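Local coordinates for protein putative primosome component (Streptococcus pyogenes serotype M3, PDB 2QGZ) that probably binds ATP and acts as a helicase loader in the primosome, helping to place the replicative helicase on DNA, at residues I121-I126 / A173-E178; I194-A199 / K206-A211; Y243-E248 / M282-Y287; N256-D261 / A289-L294. One frame throughout, in Å; residues are numbered along the deposited sequence.

Contact 1 of 4, residues I121-I126 / A173-E178. With PO4 (phosphate ion), chain C.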
loop_
_atom_site.group_PDB
_atom_site.type_symbol
_atom_site.label_atom_id
_atom_site.label_comp_id
_atom_site.label_asym_id
_atom_site.label_seq_id
_atom_site.Cartn_x
_atom_site.Cartn_y
_atom_site.Cartn_z
ATOM N N ILE A 121 -10.938 -2.118 -9.223
ATOM C CA ILE A 121 -11.383 -0.833 -8.688
ATOM C C ILE A 121 -10.833 0.317 -9.519
ATOM O O ILE A 121 -9.621 0.452 -9.671
ATOM C CB ILE A 121 -10.938 -0.657 -7.223
ATOM C CG1 ILE A 121 -11.485 -1.821 -6.389
ATOM C CG2 ILE A 121 -11.458 0.658 -6.677
ATOM C CD1 ILE A 121 -11.119 -1.766 -4.934
ATOM N N HIS A 122 -11.731 1.144 -10.054
ATOM C CA HIS A 122 -11.334 2.282 -10.883
ATOM C C HIS A 122 -11.385 3.617 -10.131
ATOM O O HIS A 122 -12.062 3.753 -9.109
ATOM C CB HIS A 122 -12.245 2.401 -12.116
ATOM C CG HIS A 122 -12.362 1.147 -12.929
ATOM N ND1 HIS A 122 -12.946 -0.005 -12.447
ATOM C CD2 HIS A 122 -12.025 0.886 -14.216
ATOM C CE1 HIS A 122 -12.968 -0.919 -13.400
ATOM N NE2 HIS A 122 -12.417 -0.403 -14.484
ATOM N N LEU A 123 -10.686 4.615 -10.662
ATOM C CA LEU A 123 -10.679 5.939 -10.053
ATOM C C LEU A 123 -12.092 6.493 -9.925
ATOM O O LEU A 123 -12.387 7.235 -8.997
ATOM C CB LEU A 123 -9.851 6.914 -10.892
ATOM C CG LEU A 123 -8.344 6.691 -10.941
ATOM C CD1 LEU A 123 -7.748 7.668 -11.934
ATOM C CD2 LEU A 123 -7.744 6.864 -9.538
ATOM N N SER A 124 -12.957 6.150 -10.871
ATOM C CA SER A 124 -14.338 6.628 -10.857
ATOM C C SER A 124 -15.163 6.087 -9.687
ATOM O O SER A 124 -16.190 6.668 -9.334
ATOM C CB SER A 124 -15.027 6.270 -12.179
ATOM O OG SER A 124 -14.808 4.909 -12.523
ATOM N N ASP A 125 -14.718 4.985 -9.086
ATOM C CA ASP A 125 -15.439 4.390 -7.957
ATOM C C ASP A 125 -15.093 5.057 -6.633
ATOM O O ASP A 125 -15.697 4.739 -5.610
ATOM C CB ASP A 125 -15.123 2.888 -7.821
ATOM C CG ASP A 125 -15.557 2.077 -9.035
ATOM O OD1 ASP A 125 -16.728 2.216 -9.477
ATOM O OD2 ASP A 125 -14.723 1.290 -9.540
ATOM N N ILE A 126 -14.122 5.967 -6.649
ATOM C CA ILE A 126 -13.685 6.649 -5.430
ATOM C C ILE A 126 -14.438 7.952 -5.158
ATOM O O ILE A 126 -14.513 8.828 -6.019
ATOM C CB ILE A 126 -12.167 6.976 -5.493
ATOM C CG1 ILE A 126 -11.363 5.702 -5.758
ATOM C CG2 ILE A 126 -11.728 7.640 -4.210
ATOM C CD1 ILE A 126 -11.705 4.530 -4.841
ATOM N N ALA A 173 -3.534 1.661 -8.271
ATOM C CA ALA A 173 -2.856 0.529 -8.911
ATOM C C ALA A 173 -3.482 0.216 -10.270
ATOM O O ALA A 173 -2.787 -0.127 -11.225
ATOM C CB ALA A 173 -2.923 -0.716 -8.011
ATOM N N HIS A 174 -4.803 0.333 -10.348
ATOM C CA HIS A 174 -5.510 0.056 -11.589
ATOM C C HIS A 174 -5.182 1.101 -12.650
ATOM O O HIS A 174 -5.062 0.775 -13.828
ATOM C CB HIS A 174 -7.012 0.022 -11.338
ATOM C CG HIS A 174 -7.792 -0.589 -12.457
ATOM N ND1 HIS A 174 -8.060 0.082 -13.633
ATOM C CD2 HIS A 174 -8.339 -1.822 -12.590
ATOM C CE1 HIS A 174 -8.739 -0.714 -14.441
ATOM N NE2 HIS A 174 -8.921 -1.874 -13.833
ATOM N N GLU A 175 -5.024 2.352 -12.229
ATOM C CA GLU A 175 -4.711 3.431 -13.153
ATOM C C GLU A 175 -3.244 3.341 -13.600
ATOM O O GLU A 175 -2.908 3.678 -14.739
ATOM C CB GLU A 175 -4.990 4.770 -12.479
ATOM C CG GLU A 175 -5.064 5.957 -13.404
ATOM C CD GLU A 175 -6.290 5.948 -14.303
ATOM O OE1 GLU A 175 -7.320 5.332 -13.940
ATOM O OE2 GLU A 175 -6.232 6.588 -15.373
ATOM N N LEU A 176 -2.371 2.884 -12.703
ATOM C CA LEU A 176 -0.954 2.727 -13.033
ATOM C C LEU A 176 -0.791 1.641 -14.087
ATOM O O LEU A 176 0.038 1.751 -14.989
ATOM C CB LEU A 176 -0.139 2.350 -11.795
ATOM C CG LEU A 176 0.415 3.511 -10.974
ATOM C CD1 LEU A 176 1.172 2.976 -9.771
ATOM C CD2 LEU A 176 1.322 4.348 -11.845
ATOM N N SER A 177 -1.581 0.584 -13.965
ATOM C CA SER A 177 -1.519 -0.500 -14.922
ATOM C C SER A 177 -2.119 -0.080 -16.259
ATOM O O SER A 177 -1.643 -0.500 -17.307
ATOM C CB SER A 177 -2.267 -1.717 -14.396
ATOM O OG SER A 177 -2.400 -2.680 -15.422
ATOM N N GLU A 178 -3.157 0.750 -16.226
ATOM C CA GLU A 178 -3.803 1.189 -17.459
ATOM C C GLU A 178 -3.034 2.270 -18.211
ATOM O O GLU A 178 -2.833 2.162 -19.417
ATOM C CB GLU A 178 -5.224 1.691 -17.185
ATOM C CG GLU A 178 -5.936 2.188 -18.443
ATOM C CD GLU A 178 -7.399 2.529 -18.222
ATOM O OE1 GLU A 178 -8.090 2.833 -19.220
ATOM O OE2 GLU A 178 -7.862 2.497 -17.060
HETATM P P PO4 C . -12.983 4.436 -15.114
HETATM O O1 PO4 C . -12.177 3.295 -15.702
HETATM O O2 PO4 C . -12.269 4.964 -13.899
HETATM O O3 PO4 C . -13.125 5.536 -16.129
HETATM O O4 PO4 C . -14.361 3.935 -14.739
HETATM O O HOH W 1 -9.847 4.369 -13.691
#

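Contact 2 of 4, residues I194-A199 / K206-A211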
loop_
_atom_site.group_PDB
_atom_site.type_symbol
_atom_site.label_atom_id
_atom_site.label_comp_id
_atom_site.label_asym_id
_atom_site.label_seq_id
_atom_site.Cartn_x
_atom_site.Cartn_y
_atom_site.Cartn_z
ATOM N N ILE A 194 1.372 -13.683 9.267
ATOM C CA ILE A 194 1.045 -15.018 9.754
ATOM C C ILE A 194 1.459 -16.123 8.775
ATOM O O ILE A 194 2.046 -17.124 9.183
ATOM C CB ILE A 194 -0.471 -15.145 10.041
ATOM C CG1 ILE A 194 -0.841 -14.281 11.247
ATOM C CG2 ILE A 194 -0.844 -16.600 10.295
ATOM C CD1 ILE A 194 -2.294 -14.368 11.640
ATOM N N ASP A 195 1.156 -15.949 7.492
ATOM C CA ASP A 195 1.511 -16.956 6.496
ATOM C C ASP A 195 3.022 -17.105 6.307
ATOM O O ASP A 195 3.513 -18.194 5.997
ATOM C CB ASP A 195 0.852 -16.634 5.152
ATOM C CG ASP A 195 -0.661 -16.770 5.199
ATOM O OD1 ASP A 195 -1.141 -17.803 5.718
ATOM O OD2 ASP A 195 -1.371 -15.856 4.716
ATOM N N VAL A 196 3.760 -16.014 6.491
ATOM C CA VAL A 196 5.211 -16.054 6.343
ATOM C C VAL A 196 5.833 -16.568 7.633
ATOM O O VAL A 196 6.884 -17.200 7.608
ATOM C CB VAL A 196 5.804 -14.659 6.027
ATOM C CG1 VAL A 196 5.522 -13.696 7.167
ATOM C CG2 VAL A 196 7.296 -14.775 5.811
ATOM N N LYS A 197 5.170 -16.289 8.754
ATOM C CA LYS A 197 5.636 -16.724 10.071
ATOM C C LYS A 197 5.891 -18.216 9.973
ATOM O O LYS A 197 6.855 -18.736 10.538
ATOM C CB LYS A 197 4.562 -16.445 11.131
ATOM C CG LYS A 197 5.093 -15.951 12.475
ATOM C CD LYS A 197 5.020 -17.011 13.567
ATOM C CE LYS A 197 6.049 -18.112 13.366
ATOM N NZ LYS A 197 6.049 -19.091 14.494
ATOM N N ASN A 198 5.014 -18.900 9.246
ATOM C CA ASN A 198 5.147 -20.329 9.032
ATOM C C ASN A 198 6.243 -20.523 7.981
ATOM O O ASN A 198 5.987 -20.954 6.854
ATOM C CB ASN A 198 3.816 -20.914 8.549
ATOM C CG ASN A 198 2.677 -20.670 9.534
ATOM O OD1 ASN A 198 1.511 -20.938 9.234
ATOM N ND2 ASN A 198 3.011 -20.165 10.716
ATOM N N ALA A 199 7.465 -20.159 8.362
ATOM C CA ALA A 199 8.635 -20.288 7.501
ATOM C C ALA A 199 9.361 -21.541 7.961
ATOM O O ALA A 199 10.383 -21.470 8.650
ATOM C CB ALA A 199 9.541 -19.067 7.647
ATOM N N LYS A 206 9.304 -20.248 0.474
ATOM C CA LYS A 206 9.349 -20.276 -0.988
ATOM C C LYS A 206 9.443 -18.868 -1.590
ATOM O O LYS A 206 10.124 -18.003 -1.042
ATOM C CB LYS A 206 8.117 -21.007 -1.533
ATOM N N GLU A 207 8.762 -18.648 -2.716
ATOM C CA GLU A 207 8.759 -17.355 -3.406
ATOM C C GLU A 207 8.059 -16.268 -2.576
ATOM O O GLU A 207 7.879 -15.133 -3.024
ATOM C CB GLU A 207 8.065 -17.515 -4.767
ATOM C CG GLU A 207 7.839 -16.221 -5.549
ATOM C CD GLU A 207 7.062 -16.436 -6.847
ATOM O OE1 GLU A 207 6.628 -15.433 -7.459
ATOM O OE2 GLU A 207 6.890 -17.605 -7.260
ATOM N N GLU A 208 7.688 -16.633 -1.352
ATOM C CA GLU A 208 6.992 -15.757 -0.409
ATOM C C GLU A 208 7.358 -14.269 -0.426
ATOM O O GLU A 208 6.562 -13.444 -0.873
ATOM C CB GLU A 208 7.173 -16.294 1.012
ATOM C CG GLU A 208 6.130 -15.802 2.009
ATOM C CD GLU A 208 4.755 -16.409 1.763
ATOM O OE1 GLU A 208 3.820 -16.119 2.547
ATOM O OE2 GLU A 208 4.610 -17.178 0.786
ATOM N N ILE A 209 8.548 -13.920 0.065
ATOM C CA ILE A 209 8.943 -12.516 0.113
ATOM C C ILE A 209 9.702 -11.966 -1.097
ATOM O O ILE A 209 9.795 -10.751 -1.261
ATOM C CB ILE A 209 9.768 -12.197 1.391
ATOM C CG1 ILE A 209 11.262 -12.232 1.090
ATOM C CG2 ILE A 209 9.446 -13.195 2.483
ATOM C CD1 ILE A 209 12.105 -11.690 2.220
ATOM N N ASP A 210 10.246 -12.836 -1.940
ATOM C CA ASP A 210 10.970 -12.359 -3.112
ATOM C C ASP A 210 10.028 -11.818 -4.174
ATOM O O ASP A 210 10.393 -10.939 -4.953
ATOM C CB ASP A 210 11.823 -13.468 -3.723
ATOM C CG ASP A 210 13.265 -13.408 -3.263
ATOM O OD1 ASP A 210 13.823 -12.289 -3.199
ATOM O OD2 ASP A 210 13.843 -14.479 -2.983
ATOM N N ALA A 211 8.813 -12.349 -4.208
ATOM C CA ALA A 211 7.829 -11.905 -5.182
ATOM C C ALA A 211 7.221 -10.591 -4.724
ATOM O O ALA A 211 6.492 -9.936 -5.463
ATOM C CB ALA A 211 6.736 -12.956 -5.331
#

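Contact 3 of 4, residues Y243-E248 / M282-Y287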
loop_
_atom_site.group_PDB
_atom_site.type_symbol
_atom_site.label_atom_id
_atom_site.label_comp_id
_atom_site.label_asym_id
_atom_site.label_seq_id
_atom_site.Cartn_x
_atom_site.Cartn_y
_atom_site.Cartn_z
ATOM N N TYR A 243 15.212 -2.896 2.026
ATOM C CA TYR A 243 15.548 -3.149 0.639
ATOM C C TYR A 243 14.851 -2.189 -0.325
ATOM O O TYR A 243 15.447 -1.772 -1.322
ATOM C CB TYR A 243 15.195 -4.590 0.284
ATOM C CG TYR A 243 15.279 -4.899 -1.187
ATOM C CD1 TYR A 243 14.164 -4.751 -2.011
ATOM C CD2 TYR A 243 16.469 -5.355 -1.755
ATOM C CE1 TYR A 243 14.229 -5.053 -3.371
ATOM C CE2 TYR A 243 16.551 -5.667 -3.112
ATOM C CZ TYR A 243 15.428 -5.512 -3.916
ATOM O OH TYR A 243 15.502 -5.798 -5.261
ATOM N N ARG A 244 13.596 -1.837 -0.045
ATOM C CA ARG A 244 12.892 -0.928 -0.934
ATOM C C ARG A 244 13.429 0.494 -0.774
ATOM O O ARG A 244 13.392 1.284 -1.720
ATOM C CB ARG A 244 11.370 -1.014 -0.715
ATOM C CG ARG A 244 10.784 -2.355 -1.182
ATOM C CD ARG A 244 9.257 -2.448 -1.012
ATOM N NE ARG A 244 8.542 -1.680 -2.026
ATOM C CZ ARG A 244 8.398 -2.049 -3.297
ATOM N NH1 ARG A 244 8.914 -3.188 -3.730
ATOM N NH2 ARG A 244 7.748 -1.269 -4.145
ATOM N N MET A 245 13.958 0.816 0.404
ATOM C CA MET A 245 14.545 2.142 0.609
ATOM C C MET A 245 15.777 2.269 -0.292
ATOM O O MET A 245 15.908 3.229 -1.053
ATOM C CB MET A 245 14.956 2.354 2.077
ATOM C CG MET A 245 13.919 3.107 2.918
ATOM S SD MET A 245 14.322 3.293 4.680
ATOM C CE MET A 245 15.572 4.558 4.574
ATOM N N LEU A 246 16.670 1.286 -0.219
ATOM C CA LEU A 246 17.886 1.291 -1.029
ATOM C C LEU A 246 17.584 1.217 -2.516
ATOM O O LEU A 246 18.231 1.878 -3.315
ATOM C CB LEU A 246 18.791 0.116 -0.652
ATOM C CG LEU A 246 19.609 0.234 0.628
ATOM C CD1 LEU A 246 20.144 -1.135 1.015
ATOM C CD2 LEU A 246 20.748 1.212 0.410
ATOM N N GLU A 247 16.599 0.409 -2.885
ATOM C CA GLU A 247 16.226 0.241 -4.283
ATOM C C GLU A 247 15.317 1.351 -4.828
ATOM O O GLU A 247 14.949 1.331 -6.000
ATOM C CB GLU A 247 15.537 -1.114 -4.463
ATOM C CG GLU A 247 16.466 -2.317 -4.501
ATOM C CD GLU A 247 16.877 -2.658 -5.918
ATOM O OE1 GLU A 247 16.054 -2.417 -6.835
ATOM O OE2 GLU A 247 17.999 -3.177 -6.121
ATOM N N GLU A 248 14.947 2.304 -3.978
ATOM C CA GLU A 248 14.076 3.406 -4.391
ATOM C C GLU A 248 12.799 2.892 -5.051
ATOM O O GLU A 248 12.472 3.264 -6.176
ATOM C CB GLU A 248 14.814 4.347 -5.355
ATOM C CG GLU A 248 16.118 4.912 -4.792
ATOM C CD GLU A 248 16.870 5.798 -5.782
ATOM O OE1 GLU A 248 16.966 5.431 -6.976
ATOM O OE2 GLU A 248 17.382 6.859 -5.363
ATOM N N MET A 282 9.907 1.838 12.031
ATOM C CA MET A 282 8.987 2.964 11.967
ATOM C C MET A 282 9.636 4.148 11.240
ATOM O O MET A 282 8.948 4.956 10.616
ATOM C CB MET A 282 8.569 3.367 13.387
ATOM C CG MET A 282 7.259 4.126 13.474
ATOM S SD MET A 282 5.863 3.213 12.758
ATOM C CE MET A 282 5.453 4.301 11.393
ATOM N N GLU A 283 10.960 4.249 11.318
ATOM C CA GLU A 283 11.675 5.334 10.643
ATOM C C GLU A 283 11.706 5.071 9.135
ATOM O O GLU A 283 11.821 5.997 8.337
ATOM C CB GLU A 283 13.105 5.456 11.190
ATOM N N ARG A 284 11.605 3.803 8.751
ATOM C CA ARG A 284 11.605 3.446 7.341
ATOM C C ARG A 284 10.235 3.760 6.738
ATOM O O ARG A 284 10.134 4.177 5.581
ATOM C CB ARG A 284 11.938 1.964 7.157
ATOM C CG ARG A 284 13.351 1.584 7.584
ATOM C CD ARG A 284 13.717 0.217 7.041
ATOM N NE ARG A 284 14.997 -0.273 7.551
ATOM C CZ ARG A 284 16.192 0.189 7.192
ATOM N NH1 ARG A 284 16.303 1.172 6.306
ATOM N NH2 ARG A 284 17.281 -0.351 7.714
ATOM N N VAL A 285 9.181 3.563 7.527
ATOM C CA VAL A 285 7.837 3.866 7.062
ATOM C C VAL A 285 7.746 5.370 6.795
ATOM O O VAL A 285 7.282 5.789 5.732
ATOM C CB VAL A 285 6.769 3.478 8.108
ATOM C CG1 VAL A 285 5.387 3.825 7.587
ATOM C CG2 VAL A 285 6.846 1.997 8.407
ATOM N N ARG A 286 8.206 6.176 7.755
ATOM C CA ARG A 286 8.163 7.628 7.614
ATOM C C ARG A 286 9.026 8.104 6.466
ATOM O O ARG A 286 8.791 9.166 5.898
ATOM C CB ARG A 286 8.641 8.327 8.890
ATOM C CG ARG A 286 7.766 8.136 10.115
ATOM C CD ARG A 286 8.225 9.069 11.230
ATOM N NE ARG A 286 7.389 8.964 12.425
ATOM C CZ ARG A 286 7.507 8.009 13.349
ATOM N NH1 ARG A 286 8.436 7.065 13.228
ATOM N NH2 ARG A 286 6.681 7.991 14.389
ATOM N N TYR A 287 10.044 7.334 6.123
ATOM C CA TYR A 287 10.915 7.743 5.035
ATOM C C TYR A 287 10.296 7.402 3.674
ATOM O O TYR A 287 10.415 8.172 2.722
ATOM C CB TYR A 287 12.296 7.091 5.203
ATOM C CG TYR A 287 13.232 7.320 4.043
ATOM C CD1 TYR A 287 13.212 6.479 2.933
ATOM C CD2 TYR A 287 14.103 8.401 4.031
ATOM C CE1 TYR A 287 14.033 6.713 1.837
ATOM C CE2 TYR A 287 14.930 8.648 2.936
ATOM C CZ TYR A 287 14.887 7.802 1.842
ATOM O OH TYR A 287 15.669 8.061 0.735
HETATM O O HOH W 2 14.930 6.361 -1.383
#

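Contact 4 of 4, residues N256-D261 / A289-L294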
loop_
_atom_site.group_PDB
_atom_site.type_symbol
_atom_site.label_atom_id
_atom_site.label_comp_id
_atom_site.label_asym_id
_atom_site.label_seq_id
_atom_site.Cartn_x
_atom_site.Cartn_y
_atom_site.Cartn_z
ATOM N N ASN A 256 -5.070 1.858 10.704
ATOM C CA ASN A 256 -6.096 2.447 11.559
ATOM C C ASN A 256 -5.417 3.485 12.453
ATOM O O ASN A 256 -6.087 4.293 13.097
ATOM C CB ASN A 256 -6.757 1.383 12.436
ATOM C CG ASN A 256 -7.580 0.397 11.639
ATOM O OD1 ASN A 256 -8.466 0.784 10.884
ATOM N ND2 ASN A 256 -7.298 -0.888 11.808
ATOM N N TYR A 257 -4.084 3.469 12.462
ATOM C CA TYR A 257 -3.306 4.378 13.296
ATOM C C TYR A 257 -2.420 5.325 12.504
ATOM O O TYR A 257 -1.933 4.986 11.429
ATOM C CB TYR A 257 -2.397 3.578 14.239
ATOM C CG TYR A 257 -3.073 2.422 14.942
ATOM C CD1 TYR A 257 -3.999 2.641 15.970
ATOM C CD2 TYR A 257 -2.800 1.105 14.569
ATOM C CE1 TYR A 257 -4.634 1.572 16.605
ATOM C CE2 TYR A 257 -3.431 0.032 15.195
ATOM C CZ TYR A 257 -4.345 0.272 16.209
ATOM O OH TYR A 257 -4.977 -0.791 16.814
ATOM N N SER A 258 -2.198 6.510 13.062
ATOM C CA SER A 258 -1.332 7.511 12.452
ATOM C C SER A 258 0.090 7.057 12.771
ATOM O O SER A 258 0.272 6.052 13.458
ATOM C CB SER A 258 -1.571 8.873 13.096
ATOM O OG SER A 258 -1.176 8.852 14.462
ATOM N N PHE A 259 1.089 7.789 12.283
ATOM C CA PHE A 259 2.479 7.433 12.552
ATOM C C PHE A 259 2.709 7.281 14.046
ATOM O O PHE A 259 3.074 6.205 14.527
ATOM C CB PHE A 259 3.436 8.500 12.023
ATOM C CG PHE A 259 3.712 8.400 10.554
ATOM C CD1 PHE A 259 3.597 7.180 9.887
ATOM C CD2 PHE A 259 4.128 9.517 9.842
ATOM C CE1 PHE A 259 3.897 7.078 8.536
ATOM C CE2 PHE A 259 4.430 9.427 8.492
ATOM C CZ PHE A 259 4.315 8.204 7.838
ATOM N N ALA A 260 2.480 8.370 14.773
ATOM C CA ALA A 260 2.673 8.408 16.215
ATOM C C ALA A 260 1.934 7.307 16.964
ATOM O O ALA A 260 2.484 6.711 17.884
ATOM C CB ALA A 260 2.259 9.770 16.748
ATOM N N ASP A 261 0.691 7.041 16.572
ATOM C CA ASP A 261 -0.108 6.003 17.220
ATOM C C ASP A 261 0.364 4.600 16.852
ATOM O O ASP A 261 0.257 3.671 17.656
ATOM C CB ASP A 261 -1.591 6.142 16.843
ATOM C CG ASP A 261 -2.367 7.056 17.793
ATOM O OD1 ASP A 261 -2.065 8.272 17.861
ATOM O OD2 ASP A 261 -3.291 6.549 18.471
ATOM N N ALA A 289 6.884 6.879 3.008
ATOM C CA ALA A 289 5.564 7.438 2.708
ATOM C C ALA A 289 5.130 8.656 3.516
ATOM O O ALA A 289 5.541 8.845 4.657
ATOM C CB ALA A 289 4.521 6.342 2.842
ATOM N N ARG A 290 4.285 9.480 2.908
ATOM C CA ARG A 290 3.773 10.677 3.563
ATOM C C ARG A 290 2.429 10.333 4.195
ATOM O O ARG A 290 1.596 9.680 3.577
ATOM C CB ARG A 290 3.628 11.808 2.543
ATOM C CG ARG A 290 4.970 12.351 2.038
ATOM C CD ARG A 290 5.678 13.175 3.132
ATOM N NE ARG A 290 7.093 13.440 2.850
ATOM C CZ ARG A 290 8.067 12.532 2.947
ATOM N NH1 ARG A 290 7.790 11.287 3.319
ATOM N NH2 ARG A 290 9.323 12.871 2.678
ATOM N N GLU A 291 2.231 10.769 5.431
ATOM C CA GLU A 291 1.008 10.487 6.183
ATOM C C GLU A 291 -0.195 11.296 5.707
ATOM O O GLU A 291 -0.086 12.497 5.501
ATOM C CB GLU A 291 1.262 10.781 7.657
ATOM C CG GLU A 291 0.340 10.104 8.641
ATOM C CD GLU A 291 0.614 10.551 10.078
ATOM O OE1 GLU A 291 0.199 9.837 11.018
ATOM O OE2 GLU A 291 1.239 11.622 10.267
ATOM N N PHE A 292 -1.335 10.630 5.529
ATOM C CA PHE A 292 -2.576 11.290 5.096
ATOM C C PHE A 292 -3.736 10.747 5.918
ATOM O O PHE A 292 -3.947 9.536 5.971
ATOM C CB PHE A 292 -2.891 11.013 3.617
ATOM C CG PHE A 292 -2.194 11.927 2.646
ATOM C CD1 PHE A 292 -0.830 11.809 2.401
ATOM C CD2 PHE A 292 -2.912 12.891 1.953
ATOM C CE1 PHE A 292 -0.192 12.642 1.474
ATOM C CE2 PHE A 292 -2.286 13.725 1.029
ATOM C CZ PHE A 292 -0.924 13.601 0.789
ATOM N N HIS A 293 -4.480 11.633 6.570
ATOM C CA HIS A 293 -5.630 11.199 7.349
ATOM C C HIS A 293 -6.831 11.213 6.411
ATOM O O HIS A 293 -7.139 12.236 5.788
ATOM C CB HIS A 293 -5.892 12.135 8.533
ATOM C CG HIS A 293 -6.905 11.607 9.504
ATOM N ND1 HIS A 293 -7.447 12.376 10.511
ATOM C CD2 HIS A 293 -7.462 10.378 9.630
ATOM C CE1 HIS A 293 -8.296 11.646 11.214
ATOM N NE2 HIS A 293 -8.323 10.429 10.699
ATOM N N LEU A 294 -7.495 10.070 6.301
ATOM C CA LEU A 294 -8.651 9.943 5.432
ATOM C C LEU A 294 -9.931 9.812 6.254
ATOM O O LEU A 294 -9.985 9.056 7.221
ATOM C CB LEU A 294 -8.486 8.716 4.536
ATOM C CG LEU A 294 -9.411 8.648 3.323
ATOM C CD1 LEU A 294 -8.961 9.694 2.316
ATOM C CD2 LEU A 294 -9.357 7.257 2.691
HETATM O O HOH W 3 1.517 10.673 13.812
#

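Contact 1 of 4, residues I121-I126 / A173-E178
Ile121 meets the helix through its backbone: its O lies 3.1 Å from His174 CB, while its side chain turns to Tyr167 and Ala170, one to two turns earlier on helix 165-179. At His122 the ring swings over to His174, and the two imidazoles overlap obliquely, centroids 4.3 Å apart and planes at 40°, with His174 NE2 over one face of the His122 ring near its rim. His174 reaches this place because its CG is anti to the backbone N (chi1 -165°). The backbone N of His122 donates to Asp125 OD2 at 3.0 Å, a bond that ties the residue just before the short 3-10 turn to the turn's last residue. Leu123 lays its CD1 branch across the bent chain of Glu175, 3.5 Å from Glu175 CG. A water accepts from Leu123 N at 3.2 Å and lies 2.7 Å from Glu175 OE1, bridging loop and helix. Ser124 faces a phosphate ion, probably from the crystallisation liquor, which takes a weak bond from the Ser124 backbone N. The arrangement is a 3-10 turn between strand 109-112 and helix 131-146, laid against the helix that follows the probable P-loop of this P-loop NTPase-like fold.

Contact 2 of 4, residues I194-A199 / K206-A211
Glu208 reaches across to the last turn of helix 189-197, and its side chain carries most of this small surface contact. Its CB sets out toward the helix. A chi1 of -159° swings CG to the far side from the backbone N of Glu208 and brings it up beside Val196, 4.1 Å from Val196 CG2 and 4.2 Å from Val196 CB, so that the aliphatic part of the acid packs on a valine methyl and the two side chains pass at a slant. The chain then bends at chi2 (71°), which turns the carboxylate toward Asp195. At the tip, OE1 approaches the peptide joining Asp195 and Val196, 3.9 Å from Val196 N and 4.0 Å from Asp195 C. These are loose approaches, and no hydrogen bond crosses between the segments. The carboxylates of Glu208 and Asp195 stay apart, with Glu208 OE1 5.6 Å from Asp195 OD2; their like charges would probably disfavour a closer approach. Val196 CG2 is shared: besides Glu208 it meets Ile209 CG2 at 4.3 Å, a loose apolar touch. Further along, Asp210 forms a salt bridge with Lys213. The end of helix 189-197 thus packs loosely on the lead-in to the short helix 210-213, across a surface link of which 202-205 are not modelled, ahead of strand 217-221 of the parallel sheet.

Contact 3 of 4, residues Y243-E248 / M282-Y287
Met245 lays its terminal methyl over one face of the Tyr287 ring, CE standing 3.7 Å from the ring centroid and 23° off the normal, a CH-pi contact displaced toward the rim. With the sulfur set obliquely to the same ring, this is a Met-aromatic contact between two helices of the P-loop NTPase-like fold, 237-247 and 281-288. The methionine is extended from CA to SD and then bends at chi3 (75°), which folds CE onto the ring while CG packs at 3.4 Å on Tyr287 CD1. On the other helix, Arg284 runs extended from CG to NE and crosses Met245 at about a right angle. Its CG lies 3.5 Å from Met245 SD, so the sulfur meets aliphatic chain as well as guanidinium. The polar end of the arginine has a stronger partner elsewhere: NE donates to Gln238, about two turns back along the methionine's own helix. Tyr287 in turn has a cation-pi partner in Lys153. A water joins the helices, 2.8 Å from Tyr287 OH and donating to the backbone O of Met245. At the guanidinium edge, in its plane, Arg284 NH1 gives Met245 SD a weak hydrogen bond of 3.3 Å at 153°.

Contact 4 of 4, residues N256-D261 / A289-L294
Phe259 and Glu291 lie one over the other, side chains running in opposite directions, with the ring and carboxylate planes only 22° apart. Glu291 CB sits over a face of the ring, 4.0 Å from its centroid, as a CH-pi contact. The glutamate leaves the strand with CG turned away from its own N (chi1 -159°) and stays extended beyond, which carries the carboxylate over the CG-CD2 side of the ring, toward the start of helix 259-263. There OE1 accepts from Phe259 N at a modelled 2.6 Å, though its position is less sure because it crowds a neighbour. A water bridges the same end, accepting from Ala260 N at 2.7 Å and donating to Glu291 OE1. At the ring's edge, in its plane, Ala289 O lies 3.5 Å from Phe259 CZ. Tyr156 of the adjoining strand meets the Phe259 ring with planes at about 45°. Ser258 is the N-cap, its OG weakly accepting from Asp261 N; the arrangement is a capped helix start docked on edge strand 289-293 of the parallel sheet.

How the contacts relate
From the N terminus, contact 1 closes first, bringing the loop after strand 109-112 onto helix 165-179. Contact 2 follows in series, closing a short loop between helices 189-197 and 210-213; its centre is about 28 Å from that of contact 1. Contacts 3 and 4 come later and cross: segment 256-261 falls between the two halves of contact 3, and segment 282-287 between those of contact 4. They also touch, Phe259 packing on Met282, Val285 and Arg286. Helix 281-288 thus ties helix 237-247 to helix 259-263 and leads straight into edge strand 289-293. Contacts 1 and 3 lie on opposite sides of the chain's centre.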